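Long-range contacts in probable porin (Pseudomonas aeruginosa, PDB 2Y0H), which probably forms a diffusion channel across the outer membrane as a beta-barrel porin of the OprD family: residues F15-D20 with A31-Q36; D88-L93 with K152-E157; L115-R120 with D176-A181; Q128-A133 with G279-Y284. All coordinates share one frame; numbering follows the deposited sequence.

Contact 1. Residues F15-D20 with A31-Q36; sequences FYQLRD and AGNWSQ
Gln17 and Asn33 carry the polar centre of this antiparallel strand pair. Their backbones form a hydrogen-bonded pair, with Gln17 N 2.9 Å from Asn33 O and an N-H...O angle of 163°, while the return bond from Asn33 N to Gln17 O is more bent at 133°. A third bond joins the side chains: Gln17 NE2 donates to Asn33 OD1 over 3.0 Å. The two amides lie side by side and nearly coplanar, 22° apart; OD1 sits in the Gln17 amide plane, whereas NE2 is tilted somewhat from the Asn33 carbonyl plane. Beneath the amides, Gln17 CG rests 3.6 Å from Asn33 CB. The hydrogen-bonded pairs Phe15-Ser35 and Arg19-Ala31 extend the match in both directions. On the other face of the sheet, Tyr16 and Trp34 run roughly perpendicular, with Tyr16 CB 3.8 Å from Trp34 CD1 and Trp34 CB at the edge of the Tyr16 ring. The indole NE1 turns to Asn14 OD1 for its hydrogen bond. Beside Gly32, Leu18 CD1 reaches the backbone O of Ala31 at 3.6 Å. This first hairpin of the barrel is thus held chiefly by backbone bonds, with one side-chain amide bond added at the Gln17-Asn33 pair.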
loop_
_atom_site.group_PDB
_atom_site.type_symbol
_atom_site.label_atom_id
_atom_site.label_comp_id
_atom_site.label_asym_id
_atom_site.label_seq_id
_atom_site.Cartn_x
_atom_site.Cartn_y
_atom_site.Cartn_z
ATOM N N PHE A 15 12.278 3.803 -13.394
ATOM C CA PHE A 15 12.531 4.082 -11.998
ATOM C C PHE A 15 14.006 4.331 -11.836
ATOM O O PHE A 15 14.823 3.473 -12.149
ATOM C CB PHE A 15 12.123 2.850 -11.190
ATOM C CG PHE A 15 12.093 3.050 -9.695
ATOM C CD1 PHE A 15 13.249 2.927 -8.938
ATOM C CD2 PHE A 15 10.887 3.278 -9.037
ATOM C CE1 PHE A 15 13.209 3.066 -7.550
ATOM C CE2 PHE A 15 10.841 3.402 -7.664
ATOM C CZ PHE A 15 12.008 3.307 -6.917
ATOM N N TYR A 16 14.350 5.519 -11.369
ATOM C CA TYR A 16 15.731 5.830 -11.066
ATOM C C TYR A 16 15.848 6.316 -9.635
ATOM O O TYR A 16 15.150 7.242 -9.216
ATOM C CB TYR A 16 16.296 6.888 -12.018
ATOM C CG TYR A 16 17.646 7.388 -11.561
ATOM C CD1 TYR A 16 18.809 6.717 -11.902
ATOM C CD2 TYR A 16 17.752 8.511 -10.754
ATOM C CE1 TYR A 16 20.056 7.169 -11.468
ATOM C CE2 TYR A 16 18.985 8.967 -10.315
ATOM C CZ TYR A 16 20.133 8.293 -10.673
ATOM O OH TYR A 16 21.355 8.748 -10.228
ATOM N N GLN A 17 16.734 5.692 -8.878
ATOM C CA GLN A 17 16.951 6.124 -7.510
ATOM C C GLN A 17 18.427 6.332 -7.226
ATOM O O GLN A 17 19.280 5.523 -7.614
ATOM C CB GLN A 17 16.357 5.126 -6.515
ATOM C CG GLN A 17 17.013 3.769 -6.541
ATOM C CD GLN A 17 16.905 3.064 -5.212
ATOM O OE1 GLN A 17 16.142 3.480 -4.334
ATOM N NE2 GLN A 17 17.677 1.996 -5.047
ATOM N N LEU A 18 18.714 7.435 -6.551
ATOM C CA LEU A 18 20.058 7.731 -6.103
ATOM C C LEU A 18 20.008 7.777 -4.591
ATOM O O LEU A 18 19.365 8.656 -4.010
ATOM C CB LEU A 18 20.534 9.069 -6.678
ATOM C CG LEU A 18 21.958 9.517 -6.329
ATOM C CD1 LEU A 18 22.962 8.394 -6.577
ATOM C CD2 LEU A 18 22.338 10.753 -7.120
ATOM N N ARG A 19 20.664 6.814 -3.951
ATOM C CA ARG A 19 20.639 6.719 -2.497
ATOM C C ARG A 19 21.975 7.080 -1.867
ATOM O O ARG A 19 23.033 6.778 -2.408
ATOM C CB ARG A 19 20.244 5.312 -2.046
ATOM C CG ARG A 19 18.924 4.814 -2.594
ATOM C CD ARG A 19 18.238 3.919 -1.574
ATOM N NE ARG A 19 19.209 3.248 -0.716
ATOM C CZ ARG A 19 18.895 2.588 0.393
ATOM N NH1 ARG A 19 17.627 2.506 0.781
ATOM N NH2 ARG A 19 19.850 2.009 1.112
ATOM N N ASP A 20 21.902 7.724 -0.710
ATOM C CA ASP A 20 23.062 7.966 0.132
ATOM C C ASP A 20 22.731 7.441 1.528
ATOM O O ASP A 20 22.239 8.182 2.384
ATOM C CB ASP A 20 23.398 9.461 0.170
ATOM C CG ASP A 20 24.578 9.781 1.083
ATOM O OD1 ASP A 20 24.927 8.949 1.950
ATOM O OD2 ASP A 20 25.162 10.875 0.930
ATOM N N ALA A 31 25.016 5.350 -3.950
ATOM C CA ALA A 31 24.788 4.325 -4.969
ATOM C C ALA A 31 23.526 4.590 -5.794
ATOM O O ALA A 31 22.512 5.058 -5.269
ATOM C CB ALA A 31 24.714 2.949 -4.328
ATOM N N GLY A 32 23.596 4.277 -7.084
ATOM C CA GLY A 32 22.505 4.537 -8.002
ATOM C C GLY A 32 21.855 3.269 -8.522
ATOM O O GLY A 32 22.421 2.184 -8.426
ATOM N N ASN A 33 20.654 3.414 -9.066
ATOM C CA ASN A 33 19.910 2.302 -9.636
ATOM C C ASN A 33 18.953 2.810 -10.685
ATOM O O ASN A 33 18.184 3.735 -10.440
ATOM C CB ASN A 33 19.091 1.573 -8.575
ATOM C CG ASN A 33 19.910 0.607 -7.768
ATOM O OD1 ASN A 33 19.896 0.653 -6.538
ATOM N ND2 ASN A 33 20.625 -0.286 -8.451
ATOM N N TRP A 34 18.991 2.186 -11.850
ATOM C CA TRP A 34 18.078 2.521 -12.910
ATOM C C TRP A 34 17.488 1.211 -13.398
ATOM O O TRP A 34 18.220 0.260 -13.656
ATOM C CB TRP A 34 18.812 3.255 -14.040
ATOM C CG TRP A 34 17.881 3.906 -15.032
ATOM C CD1 TRP A 34 16.602 4.305 -14.801
ATOM C CD2 TRP A 34 18.154 4.214 -16.408
ATOM N NE1 TRP A 34 16.060 4.858 -15.941
ATOM C CE2 TRP A 34 16.989 4.805 -16.944
ATOM C CE3 TRP A 34 19.271 4.054 -17.238
ATOM C CZ2 TRP A 34 16.906 5.230 -18.274
ATOM C CZ3 TRP A 34 19.182 4.473 -18.560
ATOM C CH2 TRP A 34 18.011 5.058 -19.061
ATOM N N SER A 35 16.165 1.148 -13.498
ATOM C CA SER A 35 15.515 -0.069 -13.965
ATOM C C SER A 35 14.147 0.203 -14.605
ATOM O O SER A 35 13.613 1.308 -14.510
ATOM C CB SER A 35 15.424 -1.102 -12.831
ATOM O OG SER A 35 14.674 -0.615 -11.733
ATOM N N GLN A 36 13.588 -0.804 -15.256
ATOM C CA GLN A 36 12.394 -0.625 -16.064
ATOM C C GLN A 36 11.423 -1.774 -15.829
ATOM O O GLN A 36 11.798 -2.959 -15.885
ATOM C CB GLN A 36 12.758 -0.537 -17.556
ATOM C CG GLN A 36 11.554 -0.517 -18.507
ATOM C CD GLN A 36 10.839 0.830 -18.523
ATOM O OE1 GLN A 36 11.471 1.879 -18.378
ATOM N NE2 GLN A 36 9.518 0.804 -18.697
#

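Contact 2. Residues D88-L93 with K152-E157; sequences DDYSHL and KSRTRE. With C8E ((hydroxyethyloxy)tri(ethyloxy)octane), chain N.
Around Tyr90 and Arg156, whose CA atoms are 5.7 Å apart, the two chains run roughly antiparallel, 157° between their directions, without a hydrogen bond across. Side chains therefore join strand 87-101 of the porin barrel to the end of the non-adjacent strand 143-154 and the loop that follows it. At a classic beta bulge, where Asp89 and Tyr90 share Gly62 of strand 51-64 as their partner, two consecutive residues turn toward 152-157. Asp89 OD2 forms a salt bridge with Arg156 NH1 at 2.7 Å, the carboxylate and guanidinium planes standing 77° apart. The aliphatic part of Arg156 lies against Tyr90: its CG is 3.5 Å from Tyr90 CB, and its CA makes a CH-pi contact over one face of the ring. Farther along, the guanidinium of Arg154 lies nearly parallel to the His92 ring, 17° between planes, and its NH1 is drawn into a salt bridge with Asp131. A detergent molecule touches Ser91 and the His92 backbone. Extended from CG to NE, the Arg154 chain carries CD over the centre of the His92 ring, 3.5 Å from the centroid.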
loop_
_atom_site.group_PDB
_atom_site.type_symbol
_atom_site.label_atom_id
_atom_site.label_comp_id
_atom_site.label_asym_id
_atom_site.label_seq_id
_atom_site.Cartn_x
_atom_site.Cartn_y
_atom_site.Cartn_z
ATOM N N ASP A 88 17.531 -8.929 -17.900
ATOM C CA ASP A 88 16.298 -9.448 -17.305
ATOM C C ASP A 88 16.536 -9.798 -15.851
ATOM O O ASP A 88 17.451 -10.550 -15.513
ATOM C CB ASP A 88 15.777 -10.677 -18.053
ATOM C CG ASP A 88 14.791 -10.322 -19.149
ATOM O OD1 ASP A 88 15.058 -9.380 -19.926
ATOM O OD2 ASP A 88 13.744 -10.997 -19.242
ATOM N N ASP A 89 15.690 -9.252 -14.996
ATOM C CA ASP A 89 15.890 -9.312 -13.566
ATOM C C ASP A 89 14.835 -10.180 -12.884
ATOM O O ASP A 89 15.119 -10.909 -11.929
ATOM C CB ASP A 89 15.790 -7.894 -13.023
ATOM C CG ASP A 89 16.239 -7.800 -11.614
ATOM O OD1 ASP A 89 17.082 -8.636 -11.220
ATOM O OD2 ASP A 89 15.746 -6.906 -10.903
ATOM N N TYR A 90 13.604 -10.067 -13.367
ATOM C CA TYR A 90 12.476 -10.765 -12.785
ATOM C C TYR A 90 11.352 -10.840 -13.808
ATOM O O TYR A 90 11.066 -9.865 -14.518
ATOM C CB TYR A 90 11.980 -10.063 -11.514
ATOM C CG TYR A 90 10.718 -10.688 -10.957
ATOM C CD1 TYR A 90 10.777 -11.839 -10.176
ATOM C CD2 TYR A 90 9.467 -10.143 -11.227
ATOM C CE1 TYR A 90 9.625 -12.429 -9.672
ATOM C CE2 TYR A 90 8.307 -10.725 -10.731
ATOM C CZ TYR A 90 8.394 -11.869 -9.958
ATOM O OH TYR A 90 7.251 -12.450 -9.459
ATOM N N SER A 91 10.734 -12.007 -13.905
ATOM C CA SER A 91 9.536 -12.155 -14.706
ATOM C C SER A 91 8.608 -13.168 -14.050
ATOM O O SER A 91 9.051 -14.084 -13.360
ATOM C CB SER A 91 9.877 -12.571 -16.137
ATOM O OG SER A 91 10.482 -13.842 -16.159
ATOM N N HIS A 92 7.315 -12.991 -14.259
ATOM C CA HIS A 92 6.331 -13.930 -13.745
ATOM C C HIS A 92 5.072 -13.759 -14.541
ATOM O O HIS A 92 4.750 -12.658 -14.980
ATOM C CB HIS A 92 6.048 -13.675 -12.268
ATOM C CG HIS A 92 4.967 -14.541 -11.706
ATOM N ND1 HIS A 92 5.139 -15.888 -11.465
ATOM C CD2 HIS A 92 3.693 -14.254 -11.337
ATOM C CE1 HIS A 92 4.022 -16.391 -10.965
ATOM N NE2 HIS A 92 3.129 -15.420 -10.880
ATOM N N LEU A 93 4.367 -14.856 -14.757
ATOM C CA LEU A 93 3.071 -14.800 -15.396
ATOM C C LEU A 93 2.047 -15.454 -14.486
ATOM O O LEU A 93 2.211 -16.597 -14.089
ATOM C CB LEU A 93 3.111 -15.493 -16.749
ATOM C CG LEU A 93 1.809 -15.556 -17.562
ATOM C CD1 LEU A 93 0.881 -16.588 -16.998
ATOM C CD2 LEU A 93 1.128 -14.202 -17.643
ATOM N N LYS A 152 0.325 -17.429 -1.416
ATOM C CA LYS A 152 1.713 -16.999 -1.600
ATOM C C LYS A 152 1.897 -15.545 -1.973
ATOM O O LYS A 152 1.037 -14.929 -2.596
ATOM C CB LYS A 152 2.474 -17.883 -2.594
ATOM C CG LYS A 152 1.676 -18.394 -3.767
ATOM C CD LYS A 152 2.609 -18.993 -4.820
ATOM C CE LYS A 152 3.562 -20.021 -4.216
ATOM N NZ LYS A 152 2.849 -21.230 -3.719
ATOM N N SER A 153 3.058 -15.032 -1.591
ATOM C CA SER A 153 3.464 -13.669 -1.850
ATOM C C SER A 153 4.634 -13.699 -2.832
ATOM O O SER A 153 5.549 -14.500 -2.665
ATOM C CB SER A 153 3.898 -13.009 -0.533
ATOM O OG SER A 153 4.457 -11.718 -0.750
ATOM N N ARG A 154 4.595 -12.833 -3.847
ATOM C CA ARG A 154 5.672 -12.722 -4.845
ATOM C C ARG A 154 6.225 -11.314 -4.973
ATOM O O ARG A 154 5.465 -10.377 -5.248
ATOM C CB ARG A 154 5.174 -13.117 -6.233
ATOM C CG ARG A 154 5.067 -14.597 -6.441
ATOM C CD ARG A 154 4.950 -14.957 -7.913
ATOM N NE ARG A 154 5.107 -16.403 -8.072
ATOM C CZ ARG A 154 4.114 -17.263 -7.893
ATOM N NH1 ARG A 154 2.909 -16.801 -7.582
ATOM N NH2 ARG A 154 4.312 -18.569 -8.038
ATOM N N THR A 155 7.538 -11.169 -4.809
ATOM C CA THR A 155 8.229 -9.917 -5.155
ATOM C C THR A 155 9.504 -10.185 -5.955
ATOM O O THR A 155 10.000 -11.314 -5.975
ATOM C CB THR A 155 8.612 -9.099 -3.909
ATOM O OG1 THR A 155 9.568 -9.835 -3.142
ATOM C CG2 THR A 155 7.398 -8.838 -3.056
ATOM N N ARG A 156 10.032 -9.138 -6.598
ATOM C CA ARG A 156 11.272 -9.220 -7.384
ATOM C C ARG A 156 12.424 -9.868 -6.602
ATOM O O ARG A 156 13.514 -10.087 -7.152
ATOM C CB ARG A 156 11.673 -7.830 -7.932
ATOM C CG ARG A 156 12.855 -7.825 -8.918
ATOM C CD ARG A 156 12.892 -6.572 -9.838
ATOM N NE ARG A 156 13.357 -5.351 -9.173
ATOM C CZ ARG A 156 14.112 -4.415 -9.754
ATOM N NH1 ARG A 156 14.506 -4.558 -11.011
ATOM N NH2 ARG A 156 14.481 -3.332 -9.079
ATOM N N GLU A 157 12.170 -10.170 -5.325
ATOM C CA GLU A 157 13.084 -10.940 -4.479
ATOM C C GLU A 157 12.341 -12.074 -3.771
ATOM O O GLU A 157 12.827 -12.625 -2.784
ATOM C CB GLU A 157 13.747 -10.044 -3.434
ATOM C CG GLU A 157 14.241 -8.709 -3.981
ATOM C CD GLU A 157 13.113 -7.712 -4.168
ATOM O OE1 GLU A 157 12.042 -7.920 -3.556
ATOM O OE2 GLU A 157 13.291 -6.727 -4.915
HETATM C C1 C8E N . 6.663 -7.996 -20.649
HETATM C C2 C8E N . 5.245 -8.336 -20.207
HETATM C C3 C8E N . 5.249 -9.476 -19.193
HETATM C C4 C8E N . 5.312 -10.858 -19.843
HETATM C C5 C8E N . 6.357 -11.725 -19.136
HETATM C C6 C8E N . 5.807 -13.094 -18.748
HETATM C C7 C8E N . 6.886 -13.924 -18.053
HETATM C C8 C8E N . 7.082 -15.297 -18.691
HETATM O O9 C8E N . 8.447 -15.678 -18.629
HETATM C C10 C8E N . 8.733 -16.647 -17.638
HETATM C C11 C8E N . 10.068 -17.324 -17.963
#

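Contact 3. Residues L115-R120 with D176-A181; sequences LPVAFR and DEFNLA
Leu180 and Phe178, two residues apart on one barrel strand, point toward the turn at Leu115-Ala118 and meet it mainly through apolar groups. Leu115 CD1 lies 3.9 Å from Leu180 CD1 and only slightly farther from CD2, so a single methyl meets both branches of the other leucine, the two side chains crossing at about a right angle. Val117 CG2 spans both partners, 4.1 Å from Phe178 CZ and 4.2 Å from Leu180 CB. Phe178 CE2 is 3.9 Å from Ala118 CB, and Phe178 CZ is 3.5 Å from Val117 O. With CG opposite the backbone N (chi1 -179°), Phe178 carries its ring out from the strand to this turn. The turn itself is type I and is closed by two backbone bonds, Leu115 N to Ala118 O and Ala118 N to Leu115 O, which hold Leu115, Val117 and Ala118 in one compact turn. Tyr196 of strand 191-200 packs against Leu115 and Val117, while Leu200 and Tyr204 also touch Phe178. Strands 111-115 and 118-119 form a small two-stranded sheet whose turn packs on the barrel wall at strand 178-186, with strands 191-200 and 204-216 alongside.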
loop_
_atom_site.group_PDB
_atom_site.type_symbol
_atom_site.label_atom_id
_atom_site.label_comp_id
_atom_site.label_asym_id
_atom_site.label_seq_id
_atom_site.Cartn_x
_atom_site.Cartn_y
_atom_site.Cartn_z
ATOM N N LEU A 115 -6.095 -3.990 0.809
ATOM C CA LEU A 115 -6.977 -4.081 1.964
ATOM C C LEU A 115 -6.228 -3.700 3.231
ATOM O O LEU A 115 -5.000 -3.788 3.287
ATOM C CB LEU A 115 -7.512 -5.505 2.087
ATOM C CG LEU A 115 -8.214 -6.017 0.828
ATOM C CD1 LEU A 115 -8.457 -7.521 0.917
ATOM C CD2 LEU A 115 -9.514 -5.248 0.598
ATOM N N PRO A 116 -6.968 -3.266 4.261
ATOM C CA PRO A 116 -6.317 -2.768 5.481
ATOM C C PRO A 116 -5.372 -3.795 6.127
ATOM O O PRO A 116 -4.388 -3.381 6.739
ATOM C CB PRO A 116 -7.503 -2.445 6.397
ATOM C CG PRO A 116 -8.637 -2.159 5.443
ATOM C CD PRO A 116 -8.433 -3.132 4.312
ATOM N N VAL A 117 -5.652 -5.096 5.980
ATOM C CA VAL A 117 -4.790 -6.134 6.540
ATOM C C VAL A 117 -3.825 -6.778 5.525
ATOM O O VAL A 117 -3.062 -7.697 5.870
ATOM C CB VAL A 117 -5.605 -7.249 7.251
ATOM C CG1 VAL A 117 -6.442 -6.657 8.370
ATOM C CG2 VAL A 117 -6.483 -8.028 6.256
ATOM N N ALA A 118 -3.865 -6.301 4.281
ATOM C CA ALA A 118 -3.005 -6.813 3.208
ATOM C C ALA A 118 -3.044 -5.843 2.030
ATOM O O ALA A 118 -3.894 -5.958 1.137
ATOM C CB ALA A 118 -3.453 -8.196 2.761
ATOM N N PHE A 119 -2.134 -4.876 2.049
ATOM C CA PHE A 119 -2.118 -3.829 1.047
ATOM C C PHE A 119 -0.831 -3.987 0.245
ATOM O O PHE A 119 0.246 -3.604 0.707
ATOM C CB PHE A 119 -2.182 -2.451 1.708
ATOM C CG PHE A 119 -2.682 -1.368 0.793
ATOM C CD1 PHE A 119 -1.844 -0.802 -0.149
ATOM C CD2 PHE A 119 -3.996 -0.936 0.864
ATOM C CE1 PHE A 119 -2.305 0.188 -1.005
ATOM C CE2 PHE A 119 -4.464 0.051 0.017
ATOM C CZ PHE A 119 -3.616 0.617 -0.917
ATOM N N ARG A 120 -0.957 -4.592 -0.937
ATOM C CA ARG A 120 0.200 -4.989 -1.729
ATOM C C ARG A 120 1.048 -3.774 -2.105
ATOM O O ARG A 120 0.535 -2.706 -2.422
ATOM C CB ARG A 120 -0.224 -5.789 -2.977
ATOM C CG ARG A 120 -0.624 -4.922 -4.166
ATOM C CD ARG A 120 -1.729 -3.948 -3.763
ATOM N NE ARG A 120 -1.582 -2.618 -4.368
ATOM C CZ ARG A 120 -1.117 -2.412 -5.592
ATOM N NH1 ARG A 120 -0.752 -3.441 -6.335
ATOM N NH2 ARG A 120 -1.025 -1.189 -6.077
ATOM N N ASP A 176 1.501 -21.033 4.611
ATOM C CA ASP A 176 0.985 -20.864 3.257
ATOM C C ASP A 176 -0.479 -20.433 3.247
ATOM O O ASP A 176 -1.169 -20.561 2.241
ATOM C CB ASP A 176 1.180 -22.131 2.423
ATOM C CG ASP A 176 0.485 -23.356 3.023
ATOM O OD1 ASP A 176 -0.249 -23.231 4.037
ATOM O OD2 ASP A 176 0.670 -24.453 2.453
ATOM N N GLU A 177 -0.946 -19.905 4.367
ATOM C CA GLU A 177 -2.360 -19.609 4.497
ATOM C C GLU A 177 -2.643 -18.299 5.242
ATOM O O GLU A 177 -2.497 -18.207 6.458
ATOM C CB GLU A 177 -3.082 -20.789 5.156
ATOM C CG GLU A 177 -4.541 -20.539 5.480
ATOM C CD GLU A 177 -5.240 -21.789 6.001
ATOM O OE1 GLU A 177 -4.734 -22.910 5.764
ATOM O OE2 GLU A 177 -6.297 -21.642 6.643
ATOM N N PHE A 178 -3.041 -17.285 4.486
ATOM C CA PHE A 178 -3.465 -16.023 5.066
ATOM C C PHE A 178 -4.952 -15.852 4.830
ATOM O O PHE A 178 -5.404 -15.729 3.691
ATOM C CB PHE A 178 -2.703 -14.852 4.451
ATOM C CG PHE A 178 -3.087 -13.520 5.030
ATOM C CD1 PHE A 178 -2.705 -13.180 6.315
ATOM C CD2 PHE A 178 -3.847 -12.617 4.301
ATOM C CE1 PHE A 178 -3.054 -11.961 6.863
ATOM C CE2 PHE A 178 -4.191 -11.389 4.851
ATOM C CZ PHE A 178 -3.795 -11.069 6.130
ATOM N N ASN A 179 -5.716 -15.864 5.908
ATOM C CA ASN A 179 -7.158 -15.743 5.805
ATOM C C ASN A 179 -7.604 -14.333 6.129
ATOM O O ASN A 179 -7.121 -13.723 7.090
ATOM C CB ASN A 179 -7.836 -16.743 6.742
ATOM C CG ASN A 179 -7.588 -18.188 6.326
ATOM O OD1 ASN A 179 -7.693 -18.531 5.144
ATOM N ND2 ASN A 179 -7.256 -19.041 7.298
ATOM N N LEU A 180 -8.530 -13.811 5.331
ATOM C CA LEU A 180 -9.033 -12.456 5.558
ATOM C C LEU A 180 -10.548 -12.363 5.356
ATOM O O LEU A 180 -11.123 -13.046 4.509
ATOM C CB LEU A 180 -8.304 -11.462 4.647
ATOM C CG LEU A 180 -8.462 -11.603 3.127
ATOM C CD1 LEU A 180 -9.680 -10.821 2.618
ATOM C CD2 LEU A 180 -7.190 -11.129 2.410
ATOM N N ALA A 181 -11.191 -11.520 6.148
ATOM C CA ALA A 181 -12.623 -11.304 6.022
ATOM C C ALA A 181 -12.897 -9.881 6.452
ATOM O O ALA A 181 -12.265 -9.384 7.386
ATOM C CB ALA A 181 -13.402 -12.288 6.882
#

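Contact 4. Residues Q128-A133 with G279-Y284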
loop_
_atom_site.group_PDB
_atom_site.type_symbol
_atom_site.label_atom_id
_atom_site.label_comp_id
_atom_site.label_asym_id
_atom_site.label_seq_id
_atom_site.Cartn_x
_atom_site.Cartn_y
_atom_site.Cartn_z
ATOM N N GLN A 128 3.901 -5.843 -5.956
ATOM C CA GLN A 128 3.874 -7.120 -5.263
ATOM C C GLN A 128 2.578 -7.836 -5.648
ATOM O O GLN A 128 1.536 -7.199 -5.781
ATOM C CB GLN A 128 3.897 -6.876 -3.756
ATOM C CG GLN A 128 3.509 -8.058 -2.896
ATOM C CD GLN A 128 3.483 -7.700 -1.398
ATOM O OE1 GLN A 128 3.120 -6.585 -1.020
ATOM N NE2 GLN A 128 3.885 -8.639 -0.555
ATOM N N THR A 129 2.630 -9.149 -5.828
ATOM C CA THR A 129 1.409 -9.906 -6.102
ATOM C C THR A 129 1.236 -11.031 -5.100
ATOM O O THR A 129 2.187 -11.434 -4.428
ATOM C CB THR A 129 1.414 -10.526 -7.515
ATOM O OG1 THR A 129 2.483 -11.469 -7.616
ATOM C CG2 THR A 129 1.584 -9.450 -8.592
ATOM N N PHE A 130 0.013 -11.536 -5.004
ATOM C CA PHE A 130 -0.289 -12.684 -4.159
ATOM C C PHE A 130 -1.023 -13.710 -5.029
ATOM O O PHE A 130 -1.666 -13.341 -6.013
ATOM C CB PHE A 130 -1.192 -12.274 -2.982
ATOM C CG PHE A 130 -0.507 -11.432 -1.932
ATOM C CD1 PHE A 130 -0.361 -10.057 -2.100
ATOM C CD2 PHE A 130 -0.024 -12.015 -0.765
ATOM C CE1 PHE A 130 0.276 -9.296 -1.148
ATOM C CE2 PHE A 130 0.604 -11.248 0.201
ATOM C CZ PHE A 130 0.755 -9.884 0.009
ATOM N N ASP A 131 -0.923 -14.992 -4.683
ATOM C CA ASP A 131 -1.855 -15.974 -5.232
ATOM C C ASP A 131 -2.872 -16.283 -4.151
ATOM O O ASP A 131 -2.507 -16.503 -2.994
ATOM C CB ASP A 131 -1.158 -17.264 -5.657
ATOM C CG ASP A 131 -0.179 -17.054 -6.794
ATOM O OD1 ASP A 131 -0.336 -16.070 -7.545
ATOM O OD2 ASP A 131 0.746 -17.877 -6.934
ATOM N N GLY A 132 -4.145 -16.288 -4.531
ATOM C CA GLY A 132 -5.202 -16.617 -3.601
ATOM C C GLY A 132 -6.578 -16.660 -4.227
ATOM O O GLY A 132 -6.749 -16.707 -5.450
ATOM N N ALA A 133 -7.575 -16.665 -3.363
ATOM C CA ALA A 133 -8.957 -16.604 -3.795
ATOM C C ALA A 133 -9.632 -15.483 -3.007
ATOM O O ALA A 133 -9.513 -15.423 -1.781
ATOM C CB ALA A 133 -9.639 -17.936 -3.562
ATOM N N GLY A 279 7.586 -9.156 2.201
ATOM C CA GLY A 279 7.601 -8.707 0.818
ATOM C C GLY A 279 7.343 -7.213 0.703
ATOM O O GLY A 279 6.856 -6.733 -0.313
ATOM N N TYR A 280 7.664 -6.477 1.755
ATOM C CA TYR A 280 7.452 -5.027 1.775
ATOM C C TYR A 280 5.992 -4.617 1.539
ATOM O O TYR A 280 5.704 -3.549 1.004
ATOM C CB TYR A 280 8.389 -4.330 0.779
ATOM C CG TYR A 280 9.856 -4.490 1.133
ATOM C CD1 TYR A 280 10.420 -3.767 2.186
ATOM C CD2 TYR A 280 10.671 -5.367 0.425
ATOM C CE1 TYR A 280 11.758 -3.905 2.516
ATOM C CE2 TYR A 280 12.013 -5.515 0.748
ATOM C CZ TYR A 280 12.550 -4.780 1.794
ATOM O OH TYR A 280 13.882 -4.924 2.118
ATOM N N THR A 281 5.077 -5.486 1.933
ATOM C CA THR A 281 3.674 -5.143 1.947
ATOM C C THR A 281 3.520 -3.824 2.691
ATOM O O THR A 281 4.205 -3.572 3.675
ATOM C CB THR A 281 2.878 -6.234 2.660
ATOM O OG1 THR A 281 3.285 -7.504 2.142
ATOM C CG2 THR A 281 1.385 -6.050 2.434
ATOM N N THR A 282 2.630 -2.978 2.208
ATOM C CA THR A 282 2.484 -1.633 2.747
ATOM C C THR A 282 1.618 -1.698 3.997
ATOM O O THR A 282 0.491 -2.185 3.938
ATOM C CB THR A 282 1.797 -0.720 1.714
ATOM O OG1 THR A 282 2.485 -0.818 0.458
ATOM C CG2 THR A 282 1.775 0.728 2.183
ATOM N N PRO A 283 2.149 -1.230 5.135
ATOM C CA PRO A 283 1.339 -1.153 6.355
ATOM C C PRO A 283 0.281 -0.064 6.155
ATOM O O PRO A 283 0.613 1.044 5.735
ATOM C CB PRO A 283 2.346 -0.709 7.429
ATOM C CG PRO A 283 3.703 -0.701 6.771
ATOM C CD PRO A 283 3.471 -0.607 5.303
ATOM N N TYR A 284 -0.977 -0.382 6.421
ATOM C CA TYR A 284 -2.069 0.542 6.159
ATOM C C TYR A 284 -2.185 1.566 7.305
ATOM O O TYR A 284 -3.090 1.485 8.132
ATOM C CB TYR A 284 -3.364 -0.262 5.994
ATOM C CG TYR A 284 -4.523 0.538 5.455
ATOM C CD1 TYR A 284 -4.465 1.111 4.190
ATOM C CD2 TYR A 284 -5.668 0.738 6.219
ATOM C CE1 TYR A 284 -5.532 1.857 3.693
ATOM C CE2 TYR A 284 -6.740 1.474 5.730
ATOM C CZ TYR A 284 -6.665 2.032 4.473
ATOM O OH TYR A 284 -7.726 2.764 3.988
#
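Gln128 and Thr281 form the close part of this contact, where the amide NE2 of Gln128 donates to Thr281 OG1 over 3.0 Å at an angle of 154°. OG1 lies in the plane of the amide. A nearly straight chain, its first torsion close to trans (chi1 164°), delivers the Gln128 amide to the loop; Gln128 OE1 then lies 3.3 Å from Thr281 CA and accepts a bond from Asp121 N, while NE2 is also hydrogen-bonded to Ser153 OG. Thr281 OG1 has a second partner in Leu277 O, so the buried amide and hydroxyl each have more than one hydrogen-bond partner. Gly279, without a side chain, lets the amide come close, its O 3.5 Å from Gln128 NE2. In this 18-stranded barrel, the contact ties Gln128, just ahead of wall strand 129-137, to the long loop between strands 259-269 and 300-309. Packing is looser around it: Phe130 offers only its ring edge, CZ being 4.1 Å from Thr281 OG1. On the exposed side, Tyr280 leads its ring away from Gln128 into a cation-pi contact with Arg124.

Overall arrangement
From the N terminus, contact 1 closes first, completing the hairpin of strands 7-22 and 30-43 before any other contact opens. Contacts 2, 3 and 4 then open in turn at 88-93, 115-120 and 128-133 and close in the same order, so each crosses the other two and none nests. Contact 2 links strand 87-101 with the end of 143-154 and the loop after it, contact 3 sets the turn after 111-115 on strand 178-186, and contact 4 brings in the distant loop 279-284. Arg156 touches Ser35, joining contacts 1 and 2; Arg154 N and Thr129 O, probably hydrogen-bonded, join contacts 2 and 4. Contacts 3 and 4, with centres about 7 Å apart, meet where Phe119 O probably accepts a hydrogen bond from Thr282 N.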